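Local coordinates for protein methyl transferase from Methanosarcina acetivorans (PDB 6MRO) that binds S-adenosyl-L-homocysteine and two calcium ions and probably works as an S-adenosylmethionine-dependent methyltransferase, at residues A[17-22]-A[174-179]; A[99-104]-A[127-132]; A[138-143]-A[184-189]. The protein carries 1 engineered substitution. All coordinates share one frame; numbering follows the deposited sequence. Where two conformers were deposited one is given.

Contact 1 of 3, residues A[17-22]-A[174-179]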
ATOM      1  N   HIS A  17       9.482  -8.176  -7.474  1.00 20.63           N
ATOM      2  CA  HIS A  17      10.178  -6.899  -7.480  1.00 22.72           C
ATOM      3  C   HIS A  17       9.232  -5.853  -6.901  1.00 18.57           C
ATOM      4  O   HIS A  17       8.026  -6.100  -6.779  1.00 18.98           O
ATOM      5  CB  HIS A  17      10.636  -6.518  -8.903  1.00 23.46           C
ATOM      6  CG  HIS A  17       9.541  -6.526  -9.930  1.00 20.93           C
ATOM      7  ND1 HIS A  17       9.096  -7.684 -10.534  1.00 25.53           N
ATOM      8  CD2 HIS A  17       8.841  -5.515 -10.497  1.00 23.97           C
ATOM      9  CE1 HIS A  17       8.159  -7.387 -11.419  1.00 23.42           C
ATOM     10  NE2 HIS A  17       7.978  -6.077 -11.413  1.00 25.72           N
ATOM     11  N   PRO A  18       9.741  -4.684  -6.521  1.00 19.08           N
ATOM     12  CA  PRO A  18       8.841  -3.609  -6.094  1.00 18.01           C
ATOM     13  C   PRO A  18       7.973  -3.172  -7.258  1.00 17.96           C
ATOM     14  O   PRO A  18       8.357  -3.303  -8.418  1.00 18.30           O
ATOM     15  CB  PRO A  18       9.796  -2.485  -5.664  1.00 19.46           C
ATOM     16  CG  PRO A  18      11.112  -3.183  -5.412  1.00 23.68           C
ATOM     17  CD  PRO A  18      11.158  -4.302  -6.399  1.00 21.63           C
ATOM     18  N   GLN A  19       6.789  -2.653  -6.938  1.00 18.53           N
ATOM     19  CA  GLN A  19       5.945  -2.095  -7.985  1.00 16.50           C
ATOM     20  C   GLN A  19       6.643  -0.902  -8.637  1.00 17.25           C
ATOM     21  O   GLN A  19       7.194  -0.047  -7.935  1.00 19.36           O
ATOM     22  CB  GLN A  19       4.588  -1.659  -7.428  1.00 17.95           C
ATOM     23  CG  GLN A  19       3.647  -2.829  -7.200  1.00 16.54           C
ATOM     24  CD  GLN A  19       3.123  -3.387  -8.490  1.00 17.88           C
ATOM     25  OE1 GLN A  19       3.287  -2.785  -9.552  1.00 18.83           O
ATOM     26  NE2 GLN A  19       2.548  -4.576  -8.424  1.00 16.02           N
ATOM     27  N   PRO A  20       6.625  -0.811  -9.968  1.00 17.96           N
ATOM     28  CA  PRO A  20       7.311   0.316 -10.619  1.00 21.31           C
ATOM     29  C   PRO A  20       6.806   1.671 -10.166  1.00 21.97           C
ATOM     30  O   PRO A  20       7.611   2.605 -10.052  1.00 21.44           O
ATOM     31  CB  PRO A  20       7.050   0.065 -12.108  1.00 23.97           C
ATOM     32  CG  PRO A  20       6.936  -1.423 -12.203  1.00 25.26           C
ATOM     33  CD  PRO A  20       6.320  -1.900 -10.915  1.00 19.83           C
ATOM     34  N   ALA A  21       5.511   1.807  -9.871  1.00 19.95           N
ATOM     35  CA  ALA A  21       4.998   3.109  -9.445  1.00 23.79           C
ATOM     36  C   ALA A  21       5.688   3.583  -8.174  1.00 21.90           C
ATOM     37  O   ALA A  21       5.965   4.777  -8.015  1.00 21.47           O
ATOM     38  CB  ALA A  21       3.482   3.047  -9.246  1.00 21.31           C
ATOM     39  N   PHE A  22       5.998   2.657  -7.259  1.00 17.68           N
ATOM     40  CA  PHE A  22       6.685   3.054  -6.034  1.00 19.14           C
ATOM     41  C   PHE A  22       8.185   3.240  -6.253  1.00 21.80           C
ATOM     42  O   PHE A  22       8.785   4.125  -5.631  1.00 21.12           O
ATOM     43  CB  PHE A  22       6.382   2.034  -4.935  1.00 22.21           C
ATOM     44  CG  PHE A  22       4.976   2.149  -4.396  1.00 19.97           C
ATOM     45  CD1 PHE A  22       4.632   3.176  -3.527  1.00 22.84           C
ATOM     46  CD2 PHE A  22       3.999   1.249  -4.770  1.00 22.75           C
ATOM     47  CE1 PHE A  22       3.325   3.301  -3.052  1.00 21.91           C
ATOM     48  CE2 PHE A  22       2.684   1.371  -4.298  1.00 22.20           C
ATOM     49  CZ  PHE A  22       2.354   2.392  -3.444  1.00 20.81           C
ATOM     50  N   VAL A 174      -0.819   5.244 -14.014  1.00 23.04           N
ATOM     51  CA  VAL A 174       0.419   4.481 -13.968  1.00 21.57           C
ATOM     52  C   VAL A 174       0.134   3.048 -14.408  1.00 20.59           C
ATOM     53  O   VAL A 174      -0.945   2.739 -14.927  1.00 26.44           O
ATOM     54  CB  VAL A 174       1.054   4.513 -12.564  1.00 23.52           C
ATOM     55  CG1 VAL A 174       1.478   5.936 -12.177  1.00 27.28           C
ATOM     56  CG2 VAL A 174       0.092   3.924 -11.529  1.00 22.45           C
ATOM     57  N   ILE A 175       1.114   2.177 -14.233  1.00 21.91           N
ATOM     58  CA  ILE A 175       1.001   0.763 -14.564  1.00 26.07           C
ATOM     59  C   ILE A 175       1.130  -0.036 -13.275  1.00 26.89           C
ATOM     60  O   ILE A 175       1.856   0.366 -12.358  1.00 27.92           O
ATOM     61  CB  ILE A 175       2.085   0.365 -15.586  1.00 30.48           C
ATOM     62  CG1 ILE A 175       1.717   0.888 -16.973  1.00 35.32           C
ATOM     63  CG2 ILE A 175       2.271  -1.140 -15.625  1.00 34.35           C
ATOM     64  CD1 ILE A 175       0.320   0.530 -17.385  1.00 38.68           C
ATOM     65  N   PHE A 176       0.388  -1.139 -13.181  1.00 20.96           N
ATOM     66  CA  PHE A 176       0.485  -2.071 -12.065  1.00 22.46           C
ATOM     67  C   PHE A 176       1.028  -3.384 -12.614  1.00 23.15           C
ATOM     68  O   PHE A 176       0.441  -3.959 -13.537  1.00 26.85           O
ATOM     69  CB  PHE A 176      -0.875  -2.275 -11.395  1.00 29.89           C
ATOM     70  CG  PHE A 176      -0.837  -3.176 -10.189  1.00 34.98           C
ATOM     71  CD1 PHE A 176      -0.778  -2.642  -8.917  1.00 32.86           C
ATOM     72  CD2 PHE A 176      -0.886  -4.557 -10.331  1.00 36.75           C
ATOM     73  CE1 PHE A 176      -0.750  -3.462  -7.799  1.00 35.31           C
ATOM     74  CE2 PHE A 176      -0.867  -5.387  -9.223  1.00 36.77           C
ATOM     75  CZ  PHE A 176      -0.795  -4.836  -7.952  1.00 34.34           C
ATOM     76  N   ASP A 177       2.165  -3.838 -12.083  1.00 20.62           N
ATOM     77  CA  ASP A 177       2.732  -5.094 -12.560  1.00 18.51           C
ATOM     78  C   ASP A 177       1.987  -6.251 -11.923  1.00 19.03           C
ATOM     79  O   ASP A 177       1.669  -6.227 -10.730  1.00 20.92           O
ATOM     80  CB  ASP A 177       4.227  -5.199 -12.241  1.00 21.38           C
ATOM     81  CG  ASP A 177       5.095  -4.458 -13.234  1.00 23.46           C
ATOM     82  OD1 ASP A 177       4.547  -3.922 -14.228  1.00 27.03           O
ATOM     83  OD2 ASP A 177       6.326  -4.407 -13.018  1.00 23.25           O
ATOM     84  N   SER A 178       1.716  -7.276 -12.721  1.00 18.95           N
ATOM     85  CA  SER A 178       0.915  -8.396 -12.261  1.00 23.08           C
ATOM     86  C   SER A 178       1.484  -9.693 -12.813  1.00 25.39           C
ATOM     87  O   SER A 178       2.145  -9.726 -13.861  1.00 23.78           O
ATOM     88  CB  SER A 178      -0.553  -8.234 -12.687  1.00 25.80           C
ATOM     89  OG  SER A 178      -1.334  -9.396 -12.431  1.00 27.24           O
ATOM     90  N   LEU A 179       1.185 -10.780 -12.109  1.00 21.95           N
ATOM     91  CA  LEU A 179       1.552 -12.088 -12.626  1.00 24.70           C
ATOM     92  C   LEU A 179       0.565 -12.617 -13.655  1.00 26.50           C
ATOM     93  O   LEU A 179       0.883 -13.600 -14.329  1.00 30.76           O
ATOM     94  CB  LEU A 179       1.685 -13.086 -11.480  1.00 25.56           C
ATOM     95  CG  LEU A 179       2.854 -12.806 -10.541  1.00 27.34           C
ATOM     96  CD1 LEU A 179       2.910 -13.880  -9.476  1.00 27.56           C
ATOM     97  CD2 LEU A 179       4.155 -12.783 -11.355  1.00 31.73           C
TER
HETATM   98  O   HOH W   1       3.449  -0.113 -10.331  1.00 18.01           O
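The side-chain amide of Gln19 docks on the backbone of Asp177 with both of its polar atoms. OE1 of Gln19 accepts from N of Asp177 at 3.0 Å, and NE2 of Gln19 donates to O of Asp177 at 3.0 Å; each bond lies in the carbonyl plane of its acceptor, on a lone pair, which fixes the rotation of the amide. The bend at chi2 (-73°) swings this amide over one face of the Phe176 ring, NE2 sitting 3.4 Å from CZ of Phe176 with the two planes 26° apart. This is the tight part of the contact. Gln19 stands at the N-cap position of helix 20-27, and its partner strand 167-177 is the outermost one on its side of the mixed sheet of a Rossmann-like methyltransferase fold; the bound S-adenosyl-L-homocysteine lies about 5 Å from the Gln19 side chain. At the far end of the strand, the His17 ring meets Asp177 edge-on: NE2 donates to OD2 of Asp177 at 2.8 Å, almost straight at 170°, in the plane of the imidazole and on the anti side of the carboxylate. Pro20 rests its CG 3.2 Å from the same OD2 of Asp177. Back along the strand the packing slackens. A water ties OE1 of Gln19 and N of Ala21 to O of Ile175, and beyond it CB of Ala21 meets CG2 of Val174 at 4.2 Å, while the exposed side chain of Ile175 turns outward from residues 17-22.

Contact 2 of 3, residues A[99-104]-A[127-132]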
ATOM      1  N   GLU A  99       2.937   9.263  13.699  1.00 30.39           N
ATOM      2  CA  GLU A  99       4.196   8.533  13.791  1.00 30.11           C
ATOM      3  C   GLU A  99       4.951   8.425  12.475  1.00 29.36           C
ATOM      4  O   GLU A  99       6.184   8.508  12.467  1.00 28.71           O
ATOM      5  CB  GLU A  99       3.940   7.129  14.344  1.00 30.52           C
ATOM      6  CG  GLU A  99       3.758   7.112  15.844  1.00 32.63           C
ATOM      7  CD  GLU A  99       4.913   7.774  16.560  1.00 34.45           C
ATOM      8  OE1 GLU A  99       4.668   8.690  17.378  1.00 33.40           O
ATOM      9  OE2 GLU A  99       6.066   7.382  16.294  1.00 34.13           O
ATOM     10  N   PHE A 100       4.257   8.249  11.357  1.00 24.11           N
ATOM     11  CA  PHE A 100       4.908   7.910  10.096  1.00 21.33           C
ATOM     12  C   PHE A 100       4.985   9.114   9.163  1.00 22.25           C
ATOM     13  O   PHE A 100       4.003   9.841   8.994  1.00 26.38           O
ATOM     14  CB  PHE A 100       4.163   6.757   9.408  1.00 20.89           C
ATOM     15  CG  PHE A 100       4.294   5.456  10.135  1.00 19.55           C
ATOM     16  CD1 PHE A 100       3.279   5.005  10.957  1.00 22.21           C
ATOM     17  CD2 PHE A 100       5.449   4.700  10.021  1.00 21.37           C
ATOM     18  CE1 PHE A 100       3.411   3.800  11.654  1.00 22.07           C
ATOM     19  CE2 PHE A 100       5.595   3.509  10.731  1.00 21.78           C
ATOM     20  CZ  PHE A 100       4.573   3.055  11.536  1.00 22.98           C
ATOM     21  N   ASP A 101       6.162   9.310   8.561  1.00 21.55           N
ATOM     22  CA  ASP A 101       6.332  10.294   7.493  1.00 21.76           C
ATOM     23  C   ASP A 101       5.689   9.850   6.178  1.00 22.66           C
ATOM     24  O   ASP A 101       5.299  10.694   5.360  1.00 23.30           O
ATOM     25  CB  ASP A 101       7.820  10.538   7.265  1.00 22.53           C
ATOM     26  CG  ASP A 101       8.512  11.011   8.503  1.00 27.38           C
ATOM     27  OD1 ASP A 101       9.323  10.246   9.068  1.00 26.02           O
ATOM     28  OD2 ASP A 101       8.231  12.157   8.917  1.00 27.77           O
ATOM     29  N   ILE A 102       5.623   8.542   5.939  1.00 19.02           N
ATOM     30  CA  ILE A 102       5.140   7.967   4.685  1.00 17.92           C
ATOM     31  C   ILE A 102       4.275   6.767   5.027  1.00 17.55           C
ATOM     32  O   ILE A 102       4.660   5.945   5.872  1.00 17.36           O
ATOM     33  CB  ILE A 102       6.299   7.510   3.775  1.00 21.32           C
ATOM     34  CG1 ILE A 102       7.242   8.652   3.417  1.00 26.57           C
ATOM     35  CG2 ILE A 102       5.778   6.772   2.532  1.00 27.47           C
ATOM     36  CD1 ILE A 102       8.713   8.222   3.484  1.00 29.51           C
ATOM     37  N   VAL A 103       3.107   6.664   4.390  1.00 17.15           N
ATOM     38  CA  VAL A 103       2.375   5.401   4.303  1.00 16.63           C
ATOM     39  C   VAL A 103       2.263   5.035   2.830  1.00 18.63           C
ATOM     40  O   VAL A 103       1.813   5.860   2.022  1.00 17.79           O
ATOM     41  CB  VAL A 103       0.973   5.477   4.933  1.00 17.52           C
ATOM     42  CG1 VAL A 103       0.204   4.161   4.675  1.00 20.42           C
ATOM     43  CG2 VAL A 103       1.070   5.760   6.447  1.00 19.02           C
ATOM     44  N   ILE A 104       2.655   3.797   2.479  1.00 17.33           N
ATOM     45  CA  ILE A 104       2.449   3.280   1.126  1.00 16.64           C
ATOM     46  C   ILE A 104       1.407   2.172   1.153  1.00 15.45           C
ATOM     47  O   ILE A 104       1.322   1.372   2.083  1.00 14.93           O
ATOM     48  CB  ILE A 104       3.746   2.799   0.425  1.00 14.91           C
ATOM     49  CG1 ILE A 104       4.363   1.575   1.110  1.00 15.87           C
ATOM     50  CG2 ILE A 104       4.748   3.953   0.296  1.00 15.62           C
ATOM     51  CD1 ILE A 104       5.479   0.915   0.274  1.00 17.37           C
ATOM     52  N   VAL A 127      -2.208   7.592  12.001  1.00 24.01           N
ATOM     53  CA  VAL A 127      -0.802   7.226  12.205  1.00 28.09           C
ATOM     54  C   VAL A 127       0.180   8.059  11.397  1.00 26.93           C
ATOM     55  O   VAL A 127       1.385   8.020  11.684  1.00 24.49           O
ATOM     56  CB  VAL A 127      -0.542   5.737  11.899  1.00 24.47           C
ATOM     57  CG1 VAL A 127      -1.382   4.877  12.837  1.00 24.47           C
ATOM     58  CG2 VAL A 127      -0.802   5.429  10.428  1.00 27.40           C
ATOM     59  N   LEU A 128      -0.293   8.833  10.418  1.00 22.47           N
ATOM     60  CA  LEU A 128       0.583   9.698   9.640  1.00 25.26           C
ATOM     61  C   LEU A 128       0.988  10.935  10.438  1.00 28.17           C
ATOM     62  O   LEU A 128       0.193  11.482  11.205  1.00 25.16           O
ATOM     63  CB  LEU A 128      -0.122  10.134   8.354  1.00 28.73           C
ATOM     64  CG  LEU A 128       0.180   9.241   7.159  1.00 26.28           C
ATOM     65  CD1 LEU A 128      -0.848   9.513   6.055  1.00 26.25           C
ATOM     66  CD2 LEU A 128       1.607   9.468   6.652  1.00 25.04           C
ATOM     67  N   LYS A 129       2.231  11.371  10.252  1.00 25.88           N
ATOM     68  CA  LYS A 129       2.678  12.627  10.831  1.00 28.31           C
ATOM     69  C   LYS A 129       2.002  13.803  10.144  1.00 29.91           C
ATOM     70  O   LYS A 129       1.520  13.711   9.013  1.00 26.82           O
ATOM     71  CB  LYS A 129       4.188  12.795  10.684  1.00 29.64           C
ATOM     72  CG  LYS A 129       5.022  12.070  11.714  1.00 39.38           C
ATOM     73  CD  LYS A 129       6.492  12.434  11.548  1.00 46.61           C
ATOM     74  CE  LYS A 129       7.388  11.516  12.364  1.00 49.53           C
ATOM     75  NZ  LYS A 129       8.837  11.813  12.154  1.00 53.06           N
ATOM     76  N   GLU A 130       2.139  14.943  10.780  0.70 33.92           N
ATOM     77  CA  GLU A 130       1.690  16.185  10.255  0.70 35.27           C
ATOM     78  C   GLU A 130       2.590  16.412   9.071  0.70 33.36           C
ATOM     79  O   GLU A 130       3.757  16.325   9.195  0.70 34.36           O
ATOM     80  CB  GLU A 130       1.949  17.214  11.344  0.70 38.33           C
ATOM     81  CG  GLU A 130       3.241  16.936  12.103  0.70 43.52           C
ATOM     82  CD  GLU A 130       3.060  16.341  13.499  0.70 45.51           C
ATOM     83  OE1 GLU A 130       2.681  15.203  13.647  0.70 47.83           O
ATOM     84  OE2 GLU A 130       3.326  17.045  14.495  0.70 43.35           O
ATOM     85  N   GLY A 131       2.056  16.722   7.910  1.00 34.09           N
ATOM     86  CA  GLY A 131       2.887  16.839   6.729  1.00 30.70           C
ATOM     87  C   GLY A 131       3.202  15.514   6.077  1.00 30.06           C
ATOM     88  O   GLY A 131       3.963  15.481   5.098  1.00 32.81           O
ATOM     89  N   GLY A 132       2.627  14.425   6.584  1.00 28.51           N
ATOM     90  CA  GLY A 132       2.973  13.099   6.100  1.00 23.67           C
ATOM     91  C   GLY A 132       2.309  12.781   4.771  1.00 25.80           C
ATOM     92  O   GLY A 132       1.235  13.296   4.445  1.00 22.03           O
TER
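Phe100 and Leu128 form a parallel bridge in which O of Val127 accepts from N of Phe100 at 2.9 Å and N of Lys129 donates to O of Phe100 at 2.7 Å. The Val127 carbonyl is gripped twice, since N of Glu99 also reaches it, from above the carbonyl plane. Beside these bonds the Phe100 and Val127 side chains run the same way, with CD1 of Phe100 4.0 Å from CB of Val127. Leu128 is the first residue to leave the geometry of helix 114-127; its CG lies 3.7 Å from CG2 of Val103, and its CD2 comes near O of Phe100. A type II turn from Lys129 to Gly132 then leads into strand 132-139, so the contact lies at the base of the beta-alpha-beta crossover that joins strands 100-106 and 132-139 of the Rossmann-like sheet. Lys129, extended beyond CG, lies alongside Asp101 and brings its CE to 3.2 Å from O of Glu99. Its NZ forms a salt bridge with OD2 of Asp101 at 3.3 Å, weak as a hydrogen bond, and the stronger partner of this carboxylate is the backbone N of Arg35, which donates to OD1. The backbone bonds and apolar packing therefore probably hold this junction more firmly than the charge pair does.

Contact 3 of 3, residues A[138-143]-A[184-189]. With CA (calcium ion), chain C; CA (calcium ion), chain D.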
ATOM      1  N   CYS A 138      -3.714   1.567  -7.137  1.00 17.55           N
ATOM      2  CA  CYS A 138      -4.883   0.728  -7.350  1.00 18.86           C
ATOM      3  C   CYS A 138      -5.181   0.632  -8.843  1.00 22.21           C
ATOM      4  O   CYS A 138      -4.700   1.431  -9.652  1.00 21.51           O
ATOM      5  CB  CYS A 138      -6.092   1.275  -6.569  1.00 24.48           C
ATOM      6  SG  CYS A 138      -6.598   2.942  -7.099  1.00 25.24           S
ATOM      7  N   PHE A 139      -5.972  -0.370  -9.205  1.00 21.34           N
ATOM      8  CA  PHE A 139      -6.413  -0.490 -10.588  1.00 18.20           C
ATOM      9  C   PHE A 139      -7.382   0.639 -10.916  1.00 21.37           C
ATOM     10  O   PHE A 139      -8.205   1.024 -10.086  1.00 24.08           O
ATOM     11  CB  PHE A 139      -7.079  -1.845 -10.819  1.00 19.30           C
ATOM     12  CG  PHE A 139      -6.159  -3.005 -10.628  1.00 28.40           C
ATOM     13  CD1 PHE A 139      -4.980  -3.096 -11.348  1.00 31.02           C
ATOM     14  CD2 PHE A 139      -6.457  -3.996  -9.707  1.00 37.57           C
ATOM     15  CE1 PHE A 139      -4.111  -4.166 -11.164  1.00 32.92           C
ATOM     16  CE2 PHE A 139      -5.599  -5.065  -9.525  1.00 38.65           C
ATOM     17  CZ  PHE A 139      -4.422  -5.144 -10.254  1.00 35.16           C
ATOM     18  N   SER A 140      -7.288   1.170 -12.134  1.00 20.26           N
ATOM     19  CA  SER A 140      -8.069   2.338 -12.506  1.00 23.75           C
ATOM     20  C   SER A 140      -9.407   1.936 -13.116  1.00 24.46           C
ATOM     21  O   SER A 140      -9.524   0.928 -13.826  1.00 24.10           O
ATOM     22  CB  SER A 140      -7.301   3.235 -13.485  1.00 26.11           C
ATOM     23  OG  SER A 140      -6.882   2.532 -14.640  1.00 25.26           O
ATOM     24  N   ASP A 141     -10.416   2.754 -12.837  1.00 24.43           N
ATOM     25  CA  ASP A 141     -11.781   2.561 -13.309  1.00 24.49           C
ATOM     26  C   ASP A 141     -12.177   3.796 -14.104  1.00 25.35           C
ATOM     27  O   ASP A 141     -12.424   4.867 -13.530  1.00 26.95           O
ATOM     28  CB  ASP A 141     -12.724   2.333 -12.130  1.00 26.41           C
ATOM     29  CG  ASP A 141     -14.175   2.205 -12.538  1.00 29.61           C
ATOM     30  OD1 ASP A 141     -14.502   2.286 -13.743  1.00 28.69           O
ATOM     31  OD2 ASP A 141     -15.007   2.011 -11.624  1.00 30.26           O
ATOM     32  N   LYS A 142     -12.233   3.649 -15.420  1.00 25.89           N
ATOM     33  CA  LYS A 142     -12.728   4.707 -16.284  1.00 29.48           C
ATOM     34  C   LYS A 142     -14.003   4.292 -17.004  1.00 35.33           C
ATOM     35  O   LYS A 142     -14.402   4.952 -17.968  1.00 38.41           O
ATOM     36  CB  LYS A 142     -11.650   5.114 -17.289  1.00 35.69           C
ATOM     37  CG  LYS A 142     -10.330   5.533 -16.628  1.00 36.19           C
ATOM     38  CD  LYS A 142      -9.166   5.373 -17.593  1.00 41.70           C
ATOM     39  CE  LYS A 142      -7.915   6.069 -17.086  1.00 47.20           C
ATOM     40  NZ  LYS A 142      -6.820   5.989 -18.103  1.00 53.44           N
ATOM     41  N   GLU A 143     -14.665   3.204 -16.555  1.00 35.98           N
ATOM     42  CA  GLU A 143     -15.858   2.778 -17.276  1.00 42.64           C
ATOM     43  C   GLU A 143     -17.112   3.190 -16.527  1.00 41.87           C
ATOM     44  O   GLU A 143     -17.185   3.009 -15.304  1.00 31.69           O
ATOM     45  CB  GLU A 143     -15.852   1.270 -17.495  1.00 50.79           C
ATOM     46  CG  GLU A 143     -14.795   0.826 -18.488  1.00 56.98           C
ATOM     47  CD  GLU A 143     -15.386   0.337 -19.796  1.00 64.84           C
ATOM     48  OE1 GLU A 143     -14.654   0.355 -20.811  1.00 69.33           O
ATOM     49  OE2 GLU A 143     -16.576  -0.052 -19.810  1.00 68.73           O
ATOM     50  N   ARG A 184       0.722  -6.049 -17.212  1.00 41.78           N
ATOM     51  CA  ARG A 184       0.699  -4.615 -16.959  1.00 44.09           C
ATOM     52  C   ARG A 184      -0.756  -4.177 -17.035  1.00 42.30           C
ATOM     53  O   ARG A 184      -1.385  -4.268 -18.095  1.00 43.71           O
ATOM     54  CB  ARG A 184       1.573  -3.869 -17.965  1.00 49.02           C
ATOM     55  CG  ARG A 184       3.062  -4.178 -17.834  1.00 53.04           C
ATOM     56  CD  ARG A 184       3.683  -4.313 -19.206  1.00 61.85           C
ATOM     57  NE  ARG A 184       5.076  -3.874 -19.241  1.00 65.40           N
ATOM     58  CZ  ARG A 184       6.063  -4.534 -19.840  1.00 65.23           C
ATOM     59  NH1 ARG A 184       5.815  -5.672 -20.475  1.00 64.36           N
ATOM     60  NH2 ARG A 184       7.297  -4.042 -19.818  1.00 64.46           N
ATOM     61  N   ARG A 185      -1.293  -3.744 -15.900  1.00 36.83           N
ATOM     62  CA  ARG A 185      -2.681  -3.325 -15.770  1.00 37.20           C
ATOM     63  C   ARG A 185      -2.721  -1.815 -15.586  1.00 28.95           C
ATOM     64  O   ARG A 185      -1.869  -1.253 -14.891  1.00 26.53           O
ATOM     65  CB  ARG A 185      -3.343  -4.007 -14.571  1.00 42.49           C
ATOM     66  CG  ARG A 185      -3.434  -5.521 -14.664  1.00 48.72           C
ATOM     67  CD  ARG A 185      -4.789  -5.957 -15.187  1.00 52.01           C
ATOM     68  NE  ARG A 185      -5.878  -5.102 -14.707  1.00 56.33           N
ATOM     69  CZ  ARG A 185      -6.800  -5.483 -13.825  1.00 55.77           C
ATOM     70  NH1 ARG A 185      -7.759  -4.641 -13.459  1.00 57.00           N
ATOM     71  NH2 ARG A 185      -6.768  -6.706 -13.310  1.00 52.71           N
ATOM     72  N   GLN A 186      -3.703  -1.161 -16.209  1.00 25.10           N
ATOM     73  CA  GLN A 186      -3.859   0.280 -16.026  1.00 23.71           C
ATOM     74  C   GLN A 186      -4.215   0.584 -14.577  1.00 23.56           C
ATOM     75  O   GLN A 186      -5.062  -0.076 -13.970  1.00 23.76           O
ATOM     76  CB  GLN A 186      -4.944   0.839 -16.949  1.00 22.60           C
ATOM     77  CG  GLN A 186      -4.513   0.960 -18.402  1.00 29.48           C
ATOM     78  CD  GLN A 186      -5.551   1.660 -19.231  1.00 36.54           C
ATOM     79  OE1 GLN A 186      -6.704   1.793 -18.812  1.00 41.69           O
ATOM     80  NE2 GLN A 186      -5.159   2.116 -20.423  1.00 34.16           N
ATOM     81  N   ALA A 187      -3.576   1.605 -14.028  1.00 19.75           N
ATOM     82  CA  ALA A 187      -3.633   1.831 -12.593  1.00 18.84           C
ATOM     83  C   ALA A 187      -3.646   3.330 -12.312  1.00 20.85           C
ATOM     84  O   ALA A 187      -3.354   4.156 -13.187  1.00 21.43           O
ATOM     85  CB  ALA A 187      -2.451   1.152 -11.887  1.00 17.99           C
ATOM     86  N   TYR A 188      -4.008   3.666 -11.073  1.00 18.83           N
ATOM     87  CA  TYR A 188      -3.920   5.017 -10.536  1.00 22.47           C
ATOM     88  C   TYR A 188      -2.919   5.063  -9.392  1.00 22.21           C
ATOM     89  O   TYR A 188      -2.864   4.145  -8.566  1.00 20.55           O
ATOM     90  CB  TYR A 188      -5.270   5.509 -10.010  1.00 20.54           C
ATOM     91  CG  TYR A 188      -6.197   6.025 -11.074  1.00 20.63           C
ATOM     92  CD1 TYR A 188      -5.714   6.773 -12.137  1.00 24.27           C
ATOM     93  CD2 TYR A 188      -7.568   5.764 -11.016  1.00 21.37           C
ATOM     94  CE1 TYR A 188      -6.563   7.255 -13.112  1.00 24.09           C
ATOM     95  CE2 TYR A 188      -8.426   6.241 -11.985  1.00 22.77           C
ATOM     96  CZ  TYR A 188      -7.914   6.985 -13.037  1.00 26.29           C
ATOM     97  OH  TYR A 188      -8.767   7.454 -14.014  1.00 26.49           O
ATOM     98  N   LEU A 189      -2.148   6.148  -9.324  1.00 19.44           N
ATOM     99  CA  LEU A 189      -1.301   6.431  -8.171  1.00 17.95           C
ATOM    100  C   LEU A 189      -1.783   7.728  -7.535  1.00 25.30           C
ATOM    101  O   LEU A 189      -1.751   8.791  -8.170  1.00 23.35           O
ATOM    102  CB  LEU A 189       0.169   6.543  -8.561  1.00 18.01           C
ATOM    103  CG  LEU A 189       1.091   6.847  -7.372  1.00 23.04           C
ATOM    104  CD1 LEU A 189       1.261   5.609  -6.499  1.00 20.75           C
ATOM    105  CD2 LEU A 189       2.433   7.380  -7.855  1.00 28.40           C
TER
HETATM  106 CA    CA C 202     -17.025   1.962 -13.070  1.00 28.83          CA
HETATM  107 CA    CA D 203     -15.446   1.514  -9.360  1.00 28.83          CA
HETATM  108  O   HOH W   2      -4.874   4.299 -15.445  1.00 32.19           O
HETATM  109  O   HOH W   3      -8.511   1.289 -16.674  1.00 32.42           O
HETATM  110  O   HOH W   4     -11.407   7.417 -13.537  1.00 22.17           O
HETATM  111  O   HOH W   5     -17.069   4.256 -12.634  1.00 36.19           O
HETATM  112  O   HOH W   6     -15.582  -0.702 -10.201  1.00 28.13           O
HETATM  113  O   HOH W   7     -15.196   0.608  -7.082  1.00 33.85           O
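Phe139 and Arg185 stack across an antiparallel strand pair in the mixed sheet of this Rossmann-like fold, where strand 132-139 runs beside strand 184-193. The guanidinium lies flat on one face of the phenyl ring, planes 12° apart, in a cation-pi contact with CZ of Arg185 4.0 Å from the ring centroid of Phe139. Bends at chi2 and chi3 of Arg185 fold the chain back over the ring, and its CB touches CE1 of Phe139. Between these strands, Cys138 and Tyr188 form a hydrogen-bonded pair, N of Tyr188 donating to O of Cys138 at 2.7 Å; at the next pair, Phe139 with Ala187, the side chains diverge. Tyr188 turns its ring face to Ser140, whose CB sits over the ring centre at 3.6 Å from the Tyr188 centroid, a CH-pi contact. Lys142 crosses the far end of this ring obliquely, CE near OH, and its NZ goes on to a salt bridge with Asp173. A water joins OH of Tyr188 to O of Asp141; an alanine in place of Tyr188 would probably leave CB of Ser140 without its aromatic platform and that water without one of its partners. Farther along residues 138-143, OD1 of Asp141 accepts from N of Glu143 in an Asx turn, consistent with a carboxylate held in place for the metals. Glu146, Glu148 and the backbone O of Arg152 are among the ligands completing the two calcium sites. OD2 of Asp141 bridges both ions, 2.5 Å from the calcium that OD1 of Asp141 and O of Glu143 also bind and 2.4 Å from the second calcium.

All three contacts reach one mixed sheet, in which strands 100-106, 132-139, 184-193 and 167-177 are successive neighbours. Contact 2 closes first along the chain, between the two segments of contact 1, and is followed by the opening of contact 3; the segments of contacts 1 and 3 alternate. Contacts 1 and 3 have centres 11 Å apart and meet directly, since strands 167-177 and 184-193 pair and the Phe176 and Phe139 rings pack edge to face. The centre of contact 2 lies about 22 Å from that of contact 1, across the chain's centre, although Phe22 touches Ile104, and about 25 Å from that of contact 3. The shared sheet thus runs between the S-adenosyl-L-homocysteine pocket, which Gln19 approaches, and the calcium sites at Asp141.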